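Local coordinates for protein charybdin (Charybdis maritima, PDB 2B7U) that is a plant member of the ribosome-inactivating protein family, with a mixed alpha/beta fold, at residues L198-K211 / L236-T249. Residues are numbered along the deposited sequence; the frame is centred on the assembly and turned at random.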
# COMPACT_ATOMS: atom_id res chain seq x y z
N LEU A 198 -6.20 -9.95 -6.32
CA LEU A 198 -5.30 -9.65 -5.22
C LEU A 198 -5.67 -8.39 -4.47
O LEU A 198 -6.10 -8.46 -3.32
CB LEU A 198 -3.85 -9.56 -5.70
CG LEU A 198 -3.29 -10.83 -6.34
CD1 LEU A 198 -1.83 -10.64 -6.71
CD2 LEU A 198 -3.44 -12.03 -5.41
N GLU A 199 -5.51 -7.23 -5.11
CA GLU A 199 -5.63 -5.95 -4.39
C GLU A 199 -6.95 -5.81 -3.66
O GLU A 199 -6.96 -5.39 -2.51
CB GLU A 199 -5.38 -4.76 -5.30
CG GLU A 199 -3.99 -4.74 -5.88
CD GLU A 199 -3.67 -3.53 -6.72
OE1 GLU A 199 -4.54 -2.64 -6.87
OE2 GLU A 199 -2.52 -3.48 -7.22
N LYS A 200 -8.03 -6.17 -4.31
CA LYS A 200 -9.35 -6.01 -3.70
C LYS A 200 -9.60 -6.95 -2.53
O LYS A 200 -10.55 -6.72 -1.77
CB LYS A 200 -10.45 -6.11 -4.75
CG LYS A 200 -10.62 -4.90 -5.72
CD LYS A 200 -9.50 -3.88 -5.76
CE LYS A 200 -9.61 -2.83 -4.65
NZ LYS A 200 -8.27 -2.40 -4.10
N ASN A 201 -8.76 -7.97 -2.40
CA ASN A 201 -8.99 -9.06 -1.42
C ASN A 201 -7.94 -9.09 -0.30
O ASN A 201 -7.92 -10.03 0.49
CB ASN A 201 -8.98 -10.40 -2.14
CG ASN A 201 -10.22 -10.61 -2.99
OD1 ASN A 201 -10.14 -11.10 -4.13
ND2 ASN A 201 -11.36 -10.23 -2.45
N TRP A 202 -7.03 -8.13 -0.26
CA TRP A 202 -5.96 -8.16 0.77
C TRP A 202 -6.52 -8.24 2.18
O TRP A 202 -6.02 -9.00 2.99
CB TRP A 202 -5.04 -6.95 0.67
CG TRP A 202 -3.87 -6.97 1.63
CD1 TRP A 202 -2.84 -7.86 1.64
CD2 TRP A 202 -3.64 -6.07 2.71
NE1 TRP A 202 -1.96 -7.54 2.67
CE2 TRP A 202 -2.42 -6.43 3.31
CE3 TRP A 202 -4.33 -4.94 3.19
CZ2 TRP A 202 -1.87 -5.72 4.38
CZ3 TRP A 202 -3.78 -4.22 4.25
CH2 TRP A 202 -2.56 -4.62 4.82
N VAL A 203 -7.54 -7.46 2.45
CA VAL A 203 -8.11 -7.40 3.80
C VAL A 203 -8.75 -8.76 4.11
O VAL A 203 -8.52 -9.34 5.18
CB VAL A 203 -9.14 -6.24 3.91
CG1 VAL A 203 -9.88 -6.34 5.19
CG2 VAL A 203 -8.43 -4.92 3.77
N ARG A 204 -9.56 -9.26 3.18
CA ARG A 204 -10.23 -10.56 3.36
C ARG A 204 -9.22 -11.72 3.46
O ARG A 204 -9.34 -12.60 4.33
CB ARG A 204 -11.16 -10.82 2.19
CG ARG A 204 -12.48 -10.14 2.20
CD ARG A 204 -13.51 -11.05 1.47
NE ARG A 204 -12.98 -11.47 0.18
CZ ARG A 204 -12.93 -12.71 -0.31
NH1 ARG A 204 -13.43 -13.76 0.34
NH2 ARG A 204 -12.39 -12.91 -1.50
N PHE A 205 -8.24 -11.76 2.57
CA PHE A 205 -7.22 -12.81 2.62
C PHE A 205 -6.40 -12.76 3.91
O PHE A 205 -6.09 -13.81 4.50
CB PHE A 205 -6.25 -12.66 1.43
CG PHE A 205 -6.82 -13.00 0.07
CD1 PHE A 205 -6.09 -12.68 -1.08
CD2 PHE A 205 -8.02 -13.65 -0.08
CE1 PHE A 205 -6.57 -13.03 -2.35
CE2 PHE A 205 -8.50 -13.99 -1.36
CZ PHE A 205 -7.76 -13.68 -2.47
N SER A 206 -6.05 -11.56 4.36
CA SER A 206 -5.30 -11.44 5.62
C SER A 206 -6.10 -12.05 6.75
O SER A 206 -5.55 -12.77 7.57
CB SER A 206 -4.99 -9.98 5.93
OG SER A 206 -4.04 -9.46 5.01
N PHE A 207 -7.39 -11.73 6.80
CA PHE A 207 -8.26 -12.26 7.84
C PHE A 207 -8.34 -13.77 7.76
O PHE A 207 -8.24 -14.48 8.78
CB PHE A 207 -9.67 -11.68 7.71
CG PHE A 207 -10.60 -12.19 8.77
CD1 PHE A 207 -11.44 -13.25 8.49
CD2 PHE A 207 -10.55 -11.66 10.06
CE1 PHE A 207 -12.28 -13.76 9.49
CE2 PHE A 207 -11.40 -12.16 11.05
CZ PHE A 207 -12.25 -13.21 10.75
N MET A 208 -8.58 -14.31 6.56
CA MET A 208 -8.67 -15.78 6.43
C MET A 208 -7.42 -16.48 6.94
O MET A 208 -7.48 -17.56 7.57
CB MET A 208 -8.87 -16.21 4.96
CG MET A 208 -10.14 -15.77 4.36
SD MET A 208 -10.12 -16.17 2.58
CE MET A 208 -11.52 -15.21 2.11
N ILE A 209 -6.26 -15.92 6.62
CA ILE A 209 -4.96 -16.50 7.00
C ILE A 209 -4.77 -16.45 8.51
O ILE A 209 -4.46 -17.48 9.13
CB ILE A 209 -3.82 -15.78 6.28
CG1 ILE A 209 -3.90 -16.12 4.77
CG2 ILE A 209 -2.46 -16.18 6.84
CD1 ILE A 209 -3.16 -15.14 3.94
N LEU A 210 -4.98 -15.29 9.13
CA LEU A 210 -4.77 -15.19 10.58
C LEU A 210 -5.85 -15.94 11.35
O LEU A 210 -5.57 -16.53 12.38
CB LEU A 210 -4.71 -13.75 11.02
CG LEU A 210 -3.51 -12.98 10.51
CD1 LEU A 210 -3.47 -11.62 11.17
CD2 LEU A 210 -2.21 -13.73 10.77
N LYS A 211 -7.09 -15.92 10.87
CA LYS A 211 -8.14 -16.66 11.57
C LYS A 211 -7.87 -18.16 11.46
O LYS A 211 -8.11 -18.91 12.43
CB LYS A 211 -9.55 -16.24 11.09
CG LYS A 211 -10.64 -16.55 12.10
CD LYS A 211 -10.66 -15.61 13.27
CE LYS A 211 -11.81 -15.97 14.21
NZ LYS A 211 -11.84 -15.10 15.40
N LEU A 236 -2.47 -19.74 0.25
CA LEU A 236 -2.88 -18.33 0.08
C LEU A 236 -1.80 -17.38 0.61
O LEU A 236 -1.49 -16.33 -0.01
CB LEU A 236 -4.21 -18.11 0.77
CG LEU A 236 -4.88 -16.76 0.52
CD1 LEU A 236 -5.20 -16.55 -0.98
CD2 LEU A 236 -6.10 -16.65 1.33
N LEU A 237 -1.21 -17.74 1.75
CA LEU A 237 -0.18 -16.91 2.38
C LEU A 237 1.02 -16.64 1.45
O LEU A 237 1.64 -15.59 1.52
CB LEU A 237 0.27 -17.54 3.71
CG LEU A 237 1.32 -16.76 4.50
CD1 LEU A 237 0.85 -15.33 4.81
CD2 LEU A 237 1.70 -17.52 5.77
N ASN A 238 1.32 -17.60 0.57
CA ASN A 238 2.42 -17.48 -0.39
C ASN A 238 2.26 -16.28 -1.31
O ASN A 238 3.26 -15.74 -1.83
CB ASN A 238 2.52 -18.74 -1.23
CG ASN A 238 3.15 -19.93 -0.50
OD1 ASN A 238 3.03 -21.07 -0.99
ND2 ASN A 238 3.82 -19.70 0.64
N PHE A 239 1.02 -15.83 -1.52
CA PHE A 239 0.78 -14.62 -2.33
C PHE A 239 1.08 -13.32 -1.60
O PHE A 239 1.32 -12.29 -2.26
CB PHE A 239 -0.69 -14.57 -2.79
CG PHE A 239 -1.03 -15.59 -3.83
CD1 PHE A 239 -1.33 -16.89 -3.46
CD2 PHE A 239 -1.01 -15.26 -5.19
CE1 PHE A 239 -1.64 -17.87 -4.42
CE2 PHE A 239 -1.33 -16.23 -6.15
CZ PHE A 239 -1.64 -17.53 -5.75
N LEU A 240 1.04 -13.32 -0.27
CA LEU A 240 1.14 -12.07 0.48
C LEU A 240 2.57 -11.75 0.90
O LEU A 240 3.32 -12.61 1.33
CB LEU A 240 0.26 -12.08 1.74
CG LEU A 240 -1.20 -11.74 1.49
CD1 LEU A 240 -1.91 -12.78 0.66
CD2 LEU A 240 -2.00 -11.46 2.77
N GLY A 241 2.95 -10.52 0.72
CA GLY A 241 4.19 -9.99 1.23
C GLY A 241 4.16 -9.57 2.68
O GLY A 241 5.19 -9.52 3.36
N ILE A 242 2.97 -9.17 3.13
CA ILE A 242 2.73 -8.73 4.49
C ILE A 242 1.22 -8.89 4.75
O ILE A 242 0.42 -8.82 3.82
CB ILE A 242 3.30 -7.28 4.74
CG1 ILE A 242 3.37 -6.97 6.24
CG2 ILE A 242 2.51 -6.26 3.97
CD1 ILE A 242 4.40 -5.95 6.57
N VAL A 243 0.87 -9.15 6.00
CA VAL A 243 -0.49 -9.53 6.39
C VAL A 243 -1.14 -8.50 7.31
O VAL A 243 -0.53 -8.12 8.31
CB VAL A 243 -0.46 -10.90 7.11
CG1 VAL A 243 -1.84 -11.33 7.45
CG2 VAL A 243 0.28 -11.95 6.25
N GLU A 244 -2.36 -8.05 7.00
CA GLU A 244 -3.08 -7.15 7.89
C GLU A 244 -3.56 -7.90 9.13
O GLU A 244 -3.85 -9.08 9.04
CB GLU A 244 -4.31 -6.58 7.16
CG GLU A 244 -4.82 -5.36 7.81
CD GLU A 244 -6.09 -4.85 7.22
OE1 GLU A 244 -7.03 -5.63 7.06
OE2 GLU A 244 -6.17 -3.61 6.96
N GLN A 245 -3.67 -7.23 10.28
CA GLN A 245 -4.08 -7.89 11.54
C GLN A 245 -5.32 -7.22 12.12
O GLN A 245 -5.21 -6.31 12.93
CB GLN A 245 -2.93 -7.86 12.56
CG GLN A 245 -3.25 -8.71 13.77
CD GLN A 245 -2.16 -8.76 14.82
OE1 GLN A 245 -2.24 -9.60 15.71
NE2 GLN A 245 -1.13 -7.89 14.71
N HIS A 246 -6.49 -7.69 11.72
CA HIS A 246 -7.75 -7.20 12.25
C HIS A 246 -7.96 -7.72 13.70
O HIS A 246 -7.65 -8.87 14.00
CB HIS A 246 -8.89 -7.64 11.34
CG HIS A 246 -10.21 -7.02 11.67
ND1 HIS A 246 -10.76 -6.00 10.92
CD2 HIS A 246 -11.06 -7.25 12.69
CE1 HIS A 246 -11.91 -5.63 11.47
NE2 HIS A 246 -12.12 -6.38 12.54
N PRO A 247 -8.45 -6.88 14.62
CA PRO A 247 -8.72 -7.32 16.00
C PRO A 247 -9.58 -8.57 16.16
O PRO A 247 -9.42 -9.31 17.13
CB PRO A 247 -9.43 -6.13 16.63
CG PRO A 247 -8.94 -4.98 15.88
CD PRO A 247 -8.73 -5.44 14.46
N ASP A 248 -10.53 -8.79 15.26
CA ASP A 248 -11.34 -10.02 15.28
C ASP A 248 -10.49 -11.29 15.23
O ASP A 248 -10.94 -12.34 15.67
CB ASP A 248 -12.35 -10.06 14.14
CG ASP A 248 -13.49 -9.04 14.29
OD1 ASP A 248 -14.30 -8.97 13.34
OD2 ASP A 248 -13.58 -8.33 15.32
N THR A 249 -9.27 -11.22 14.70
CA THR A 249 -8.41 -12.41 14.63
C THR A 249 -7.90 -12.84 16.01
O THR A 249 -7.39 -13.99 16.15
CB THR A 249 -7.23 -12.19 13.66
OG1 THR A 249 -6.40 -11.13 14.16
CG2 THR A 249 -7.72 -11.85 12.27
O HOH W 1 -7.99 -8.22 7.63
O HOH W 2 -9.51 -15.84 16.67
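The chain leaving helix 233-237 runs along one side of helix 202-214, and the CA atoms approach to 5.2 Å both at Ser206 and Val243 and at Lys211 and Thr249. Trp202 and Ser206, one helical turn apart, bind this chain through their polar atoms. Trp202 CG stands anti to the backbone N (chi1 -176°), which carries the indole out to residues 242-244. There its NE1 donates to Ile242 O at 2.9 Å, with the acceptor close to the ring plane and the N-H nearly straight on it (164°). Glu244 lies across one face of the same indole, its CB 3.8 Å from the centroid of the six-membered ring in a CH-pi contact. Ser206 OG links both segments. It donates to Trp202 O of its own helix and accepts from Glu244 N at 3.0 Å. The Glu244 carboxylate continues over Val203, and a water joins its OE1 to Val203 O. Arg170 makes a cation-pi contact with Trp202.

Toward helix 233-237 the contact is apolar. Leu236 CD1 sits over the centre of the Phe205 ring, 3.8 Å from the centroid. Ile209 CD1 touches Leu237 CA and Leu240 CD2. At the other end, Leu210 packs on Val243, Gln245 and Thr249, and Thr249 CG2 also meets Phe207 CD2 at 3.6 Å. Lys211 bends at chi2 (75°) and brings NZ to Asp248 O, 2.9 Å away. A water also bridges NZ to Thr249 O.

Val243 pairs through its backbone with Pro44 and Leu46, so the chain lies between the helix and the 43-45 strand region. The buried indole N-H and serine hydroxyl are both bonded, as is Glu244 N. These bonds probably help fix the path of 242-244, together with those to Pro44 and Leu46, while leucine, isoleucine and phenylalanine side chains fill the interface beside them.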